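Local coordinates for MOG1 protein (Saccharomyces cerevisiae, PDB 1JHS), which binds the Ran GTPase Gsp1 and takes part in the Ran system for nuclear protein import and poly(A)+ mRNA export, at residues Q34-N39 with S56-L61; D60-V65 with D139-I144. The protein carries 1 engineered substitution. All blocks are in the same frame, centred on the assembly; numbering follows the deposited sequence.

Interaction 1: residues Q34-N39 with S56-L61; sequences QAVYVN and SIIVDL. Engineered in segment 34-39: Ala35 (natural residue Glu).
Gln34 sets CG opposite its own carbonyl carbon (chi1 -63°) and then runs out extended, while Asp60 swings CG away from its backbone N, and the two side chains meet over one face of the sheet. Gln34 NE2 donates to Asp60 OD2 at 3.1 Å, nearly straight at 166°. The acceptor lies close to the amide plane, yet the donor stands well above the carboxylate plane, and the two planes are almost perpendicular (85°). Asp60 OD1 is held by Thr33, so separate residues serve the two oxygens. Ile58 CG2 stands against the flat face of the Gln34 amide, 3.8 Å from Gln34 CD.

Beneath these groups runs a regular antiparallel ladder between 34-39 and 56-61. Ala35 pairs with Val59 and Tyr37 with Ile57, each through two backbone bonds; Val59 N to Ala35 O measures 2.8 Å. On the face carrying these four residues, the CB of Ala35, an engineered replacement for glutamate, lies 3.9 Å from Val59 CB. Of the Tyr37 side chain, CB is the part that touches Ile57, 4.2 Å from Ile57 CB; the ring leads away towards Val6 and Leu8 of strand 4-8. On the other face, Val38 CG1 meets Ser56 CB, while Ser56 OG bonds to Asn145.

The face under strand 4-8 is thus apolar in this contact, whereas the other is mixed: there a neutral amide and a probably ionised carboxylate add a polar link beside aliphatic groups, beyond the backbone bonds that set the register.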
loop_
_atom_site.group_PDB
_atom_site.type_symbol
_atom_site.label_atom_id
_atom_site.label_comp_id
_atom_site.label_asym_id
_atom_site.label_seq_id
_atom_site.Cartn_x
_atom_site.Cartn_y
_atom_site.Cartn_z
ATOM N N GLN A 34 -3.439 7.770 10.497
ATOM C CA GLN A 34 -3.752 6.583 9.680
ATOM C C GLN A 34 -5.171 6.091 9.543
ATOM O O GLN A 34 -6.025 6.315 10.419
ATOM C CB GLN A 34 -2.953 5.373 10.192
ATOM C CG GLN A 34 -1.448 5.492 10.100
ATOM C CD GLN A 34 -0.724 4.235 10.580
ATOM O OE1 GLN A 34 -1.335 3.323 11.151
ATOM N NE2 GLN A 34 0.586 4.190 10.356
ATOM N N ALA A 35 -5.407 5.406 8.419
ATOM C CA ALA A 35 -6.660 4.716 8.160
ATOM C C ALA A 35 -6.139 3.268 7.925
ATOM O O ALA A 35 -5.166 3.073 7.195
ATOM C CB ALA A 35 -7.351 5.279 6.910
ATOM N N VAL A 36 -6.735 2.279 8.583
ATOM C CA VAL A 36 -6.271 0.883 8.479
ATOM C C VAL A 36 -7.417 -0.059 8.147
ATOM O O VAL A 36 -8.433 -0.068 8.854
ATOM C CB VAL A 36 -5.657 0.414 9.834
ATOM C CG1 VAL A 36 -5.170 -1.035 9.739
ATOM C CG2 VAL A 36 -4.501 1.377 10.241
ATOM N N TYR A 37 -7.254 -0.849 7.085
ATOM C CA TYR A 37 -8.276 -1.834 6.698
ATOM C C TYR A 37 -7.627 -3.210 6.638
ATOM O O TYR A 37 -6.481 -3.331 6.169
ATOM C CB TYR A 37 -8.852 -1.507 5.315
ATOM C CG TYR A 37 -9.804 -0.350 5.347
ATOM C CD1 TYR A 37 -9.331 0.958 5.421
ATOM C CD2 TYR A 37 -11.186 -0.565 5.418
ATOM C CE1 TYR A 37 -10.208 2.032 5.579
ATOM C CE2 TYR A 37 -12.079 0.506 5.578
ATOM C CZ TYR A 37 -11.569 1.798 5.661
ATOM O OH TYR A 37 -12.418 2.869 5.838
ATOM N N VAL A 38 -8.317 -4.239 7.121
ATOM C CA VAL A 38 -7.748 -5.599 7.030
ATOM C C VAL A 38 -8.741 -6.543 6.359
ATOM O O VAL A 38 -9.975 -6.394 6.497
ATOM C CB VAL A 38 -7.374 -6.232 8.406
ATOM C CG1 VAL A 38 -6.207 -5.475 9.050
ATOM C CG2 VAL A 38 -8.606 -6.277 9.320
ATOM N N ASN A 39 -8.199 -7.497 5.605
ATOM C CA ASN A 39 -9.037 -8.451 4.890
ATOM C C ASN A 39 -9.682 -9.362 5.947
ATOM O O ASN A 39 -8.968 -10.101 6.638
ATOM C CB ASN A 39 -8.161 -9.296 3.945
ATOM C CG ASN A 39 -8.984 -10.196 3.036
ATOM O OD1 ASN A 39 -10.063 -10.667 3.421
ATOM N ND2 ASN A 39 -8.475 -10.453 1.833
ATOM N N SER A 56 -3.546 -6.321 4.033
ATOM C CA SER A 56 -3.925 -5.210 4.908
ATOM C C SER A 56 -3.548 -3.931 4.177
ATOM O O SER A 56 -2.592 -3.897 3.382
ATOM C CB SER A 56 -3.227 -5.299 6.274
ATOM O OG SER A 56 -1.833 -5.480 6.147
ATOM N N ILE A 57 -4.317 -2.896 4.444
ATOM C CA ILE A 57 -4.155 -1.606 3.791
ATOM C C ILE A 57 -3.990 -0.488 4.821
ATOM O O ILE A 57 -4.788 -0.378 5.750
ATOM C CB ILE A 57 -5.424 -1.273 2.943
ATOM C CG1 ILE A 57 -5.666 -2.377 1.891
ATOM C CG2 ILE A 57 -5.278 0.123 2.301
ATOM C CD1 ILE A 57 -7.056 -2.269 1.152
ATOM N N ILE A 58 -2.959 0.328 4.656
ATOM C CA ILE A 58 -2.746 1.453 5.562
ATOM C C ILE A 58 -2.621 2.728 4.728
ATOM O O ILE A 58 -1.909 2.756 3.740
ATOM C CB ILE A 58 -1.438 1.340 6.379
ATOM C CG1 ILE A 58 -1.489 0.149 7.342
ATOM C CG2 ILE A 58 -1.240 2.664 7.196
ATOM C CD1 ILE A 58 -0.231 0.005 8.160
ATOM N N VAL A 59 -3.336 3.769 5.125
ATOM C CA VAL A 59 -3.247 5.056 4.444
ATOM C C VAL A 59 -2.622 5.901 5.530
ATOM O O VAL A 59 -3.083 5.874 6.681
ATOM C CB VAL A 59 -4.646 5.620 4.086
ATOM C CG1 VAL A 59 -4.500 6.992 3.458
ATOM C CG2 VAL A 59 -5.358 4.682 3.122
ATOM N N ASP A 60 -1.578 6.645 5.197
ATOM C CA ASP A 60 -0.906 7.439 6.217
ATOM C C ASP A 60 -0.655 8.858 5.720
ATOM O O ASP A 60 -0.111 9.049 4.635
ATOM C CB ASP A 60 0.420 6.789 6.567
ATOM C CG ASP A 60 0.859 7.088 7.993
ATOM O OD1 ASP A 60 0.305 8.030 8.614
ATOM O OD2 ASP A 60 1.759 6.370 8.488
ATOM N N LEU A 61 -1.051 9.843 6.522
ATOM C CA LEU A 61 -0.863 11.253 6.157
ATOM C C LEU A 61 0.455 11.682 6.774
ATOM O O LEU A 61 0.559 11.832 8.001
ATOM C CB LEU A 61 -2.008 12.089 6.718
ATOM C CG LEU A 61 -3.409 11.641 6.279
ATOM C CD1 LEU A 61 -4.460 12.572 6.904
ATOM C CD2 LEU A 61 -3.528 11.686 4.748
#

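Interaction 2: residues D60-V65 with D139-I144; sequences DLLETV and DVVISI
Two groups hydrogen-bond to Asp139 OD2, the backbone N of Val65 and NE2 of His77. Val65 N approaches from above the carboxylate plane, 3.1 Å from Asp139 OD2, in a nearly straight bond (168°). The other oxygen, OD1, forms a salt bridge with Arg132 and accepts a bond from a water at 2.8 Å, which also bonds Thr64 OG1. Both carboxylate oxygens are therefore occupied, which should restrain its rotation; the nearby arginine would probably favour its ionised form.

The regular ladder stops at the Leu62-Asp139 pair, but the chain stays close: Thr64 still bonds the Asp137 backbone and Val65 N reaches the carboxylate. Asp139 N bonds to Leu62 O at 2.7 Å, and a reciprocal pair of backbone bonds joins Asp60 and Val141. Leu61 and Val140 lie side by side, CD2 to CG2 at 3.9 Å. On the reverse face Leu62, whose CG lies beside its backbone N (chi1 -57°), brings CD1 obliquely to Val141 CG2 at 3.8 Å.

His77 of helix 70-83 touches Leu62, Val65 and Val141 on this face, while Val140 on the other packs against Phe179 and against Ile131 and Leu133 of strand 124-133.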
loop_
_atom_site.group_PDB
_atom_site.type_symbol
_atom_site.label_atom_id
_atom_site.label_comp_id
_atom_site.label_asym_id
_atom_site.label_seq_id
_atom_site.Cartn_x
_atom_site.Cartn_y
_atom_site.Cartn_z
ATOM N N ASP A 60 -1.578 6.645 5.197
ATOM C CA ASP A 60 -0.906 7.439 6.217
ATOM C C ASP A 60 -0.655 8.858 5.720
ATOM O O ASP A 60 -0.111 9.049 4.635
ATOM C CB ASP A 60 0.420 6.789 6.567
ATOM C CG ASP A 60 0.859 7.088 7.993
ATOM O OD1 ASP A 60 0.305 8.030 8.614
ATOM O OD2 ASP A 60 1.759 6.370 8.488
ATOM N N LEU A 61 -1.051 9.843 6.522
ATOM C CA LEU A 61 -0.863 11.253 6.157
ATOM C C LEU A 61 0.455 11.682 6.774
ATOM O O LEU A 61 0.559 11.832 8.001
ATOM C CB LEU A 61 -2.008 12.089 6.718
ATOM C CG LEU A 61 -3.409 11.641 6.279
ATOM C CD1 LEU A 61 -4.460 12.572 6.904
ATOM C CD2 LEU A 61 -3.528 11.686 4.748
ATOM N N LEU A 62 1.466 11.869 5.928
ATOM C CA LEU A 62 2.792 12.222 6.402
ATOM C C LEU A 62 3.235 13.613 5.956
ATOM O O LEU A 62 2.676 14.194 5.042
ATOM C CB LEU A 62 3.792 11.175 5.894
ATOM C CG LEU A 62 3.503 9.705 6.278
ATOM C CD1 LEU A 62 4.552 8.776 5.643
ATOM C CD2 LEU A 62 3.540 9.575 7.797
ATOM N N GLU A 63 4.251 14.152 6.606
ATOM C CA GLU A 63 4.751 15.465 6.201
ATOM C C GLU A 63 5.456 15.284 4.862
ATOM O O GLU A 63 6.013 14.217 4.586
ATOM C CB GLU A 63 5.774 15.969 7.197
ATOM C CG GLU A 63 5.285 16.113 8.593
ATOM C CD GLU A 63 6.439 16.519 9.491
ATOM O OE1 GLU A 63 7.351 17.208 8.954
ATOM O OE2 GLU A 63 6.443 16.156 10.699
ATOM N N THR A 64 5.442 16.318 4.031
ATOM C CA THR A 64 6.110 16.241 2.741
ATOM C C THR A 64 7.618 16.049 2.928
ATOM O O THR A 64 8.228 16.722 3.747
ATOM C CB THR A 64 5.928 17.542 1.918
ATOM O OG1 THR A 64 4.531 17.794 1.707
ATOM C CG2 THR A 64 6.620 17.411 0.555
ATOM N N VAL A 65 8.226 15.138 2.176
ATOM C CA VAL A 65 9.661 14.983 2.292
ATOM C C VAL A 65 10.325 15.976 1.321
ATOM O O VAL A 65 9.823 16.239 0.220
ATOM C CB VAL A 65 10.122 13.528 2.001
ATOM C CG1 VAL A 65 9.785 13.126 0.582
ATOM C CG2 VAL A 65 11.605 13.418 2.263
ATOM N N ASP A 139 2.365 14.352 2.321
ATOM C CA ASP A 139 2.669 13.267 1.383
ATOM C C ASP A 139 1.792 12.103 1.883
ATOM O O ASP A 139 1.987 11.617 3.007
ATOM C CB ASP A 139 4.150 12.839 1.462
ATOM C CG ASP A 139 5.022 13.540 0.421
ATOM O OD1 ASP A 139 4.441 14.190 -0.494
ATOM O OD2 ASP A 139 6.280 13.423 0.503
ATOM N N VAL A 140 0.789 11.723 1.088
ATOM C CA VAL A 140 -0.081 10.598 1.469
ATOM C C VAL A 140 0.595 9.301 1.015
ATOM O O VAL A 140 0.895 9.156 -0.173
ATOM C CB VAL A 140 -1.432 10.673 0.777
ATOM C CG1 VAL A 140 -2.322 9.485 1.231
ATOM C CG2 VAL A 140 -2.095 12.020 1.092
ATOM N N VAL A 141 0.813 8.360 1.941
ATOM C CA VAL A 141 1.438 7.084 1.575
ATOM C C VAL A 141 0.432 5.949 1.823
ATOM O O VAL A 141 -0.074 5.784 2.924
ATOM C CB VAL A 141 2.757 6.827 2.362
ATOM C CG1 VAL A 141 3.371 5.467 1.971
ATOM C CG2 VAL A 141 3.775 7.945 2.049
ATOM N N ILE A 142 0.122 5.203 0.768
ATOM C CA ILE A 142 -0.816 4.086 0.883
ATOM C C ILE A 142 0.011 2.814 0.758
ATOM O O ILE A 142 0.754 2.665 -0.228
ATOM C CB ILE A 142 -1.881 4.097 -0.245
ATOM C CG1 ILE A 142 -2.700 5.400 -0.194
ATOM C CG2 ILE A 142 -2.853 2.921 -0.052
ATOM C CD1 ILE A 142 -3.914 5.460 -1.175
ATOM N N SER A 143 -0.070 1.923 1.756
ATOM C CA SER A 143 0.682 0.663 1.689
ATOM C C SER A 143 -0.275 -0.517 1.786
ATOM O O SER A 143 -1.256 -0.474 2.532
ATOM C CB SER A 143 1.761 0.559 2.799
ATOM O OG SER A 143 1.295 0.886 4.106
ATOM N N ILE A 144 -0.014 -1.548 0.989
ATOM C CA ILE A 144 -0.847 -2.736 1.015
ATOM C C ILE A 144 0.120 -3.896 1.183
ATOM O O ILE A 144 0.954 -4.142 0.319
ATOM C CB ILE A 144 -1.667 -2.916 -0.291
ATOM C CG1 ILE A 144 -2.536 -1.668 -0.551
ATOM C CG2 ILE A 144 -2.568 -4.191 -0.152
ATOM C CD1 ILE A 144 -3.426 -1.725 -1.848
HETATM O O HOH W 1 3.672 16.895 -0.597
#

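Strand 56-63 is common to both contacts and lies between its two partners in the large antiparallel sheet: interaction 1 joins it to 34-39, interaction 2 to 138-147. The two share Asp60 and Leu61, and Ile58 O probably bonds Ser143 N, continuing the second pairing back along the strand. Both are partly buried, but differently. Interaction 1 is an even ladder with a polar pair on a partly exposed face; interaction 2 is shorter and less regular, and its polar centre is a buried aspartate with partners from a helix, a loop and a strand. Val59 CG1 and Val140 CG1, 4.0 Å apart, carry the apolar packing from one contact to the other.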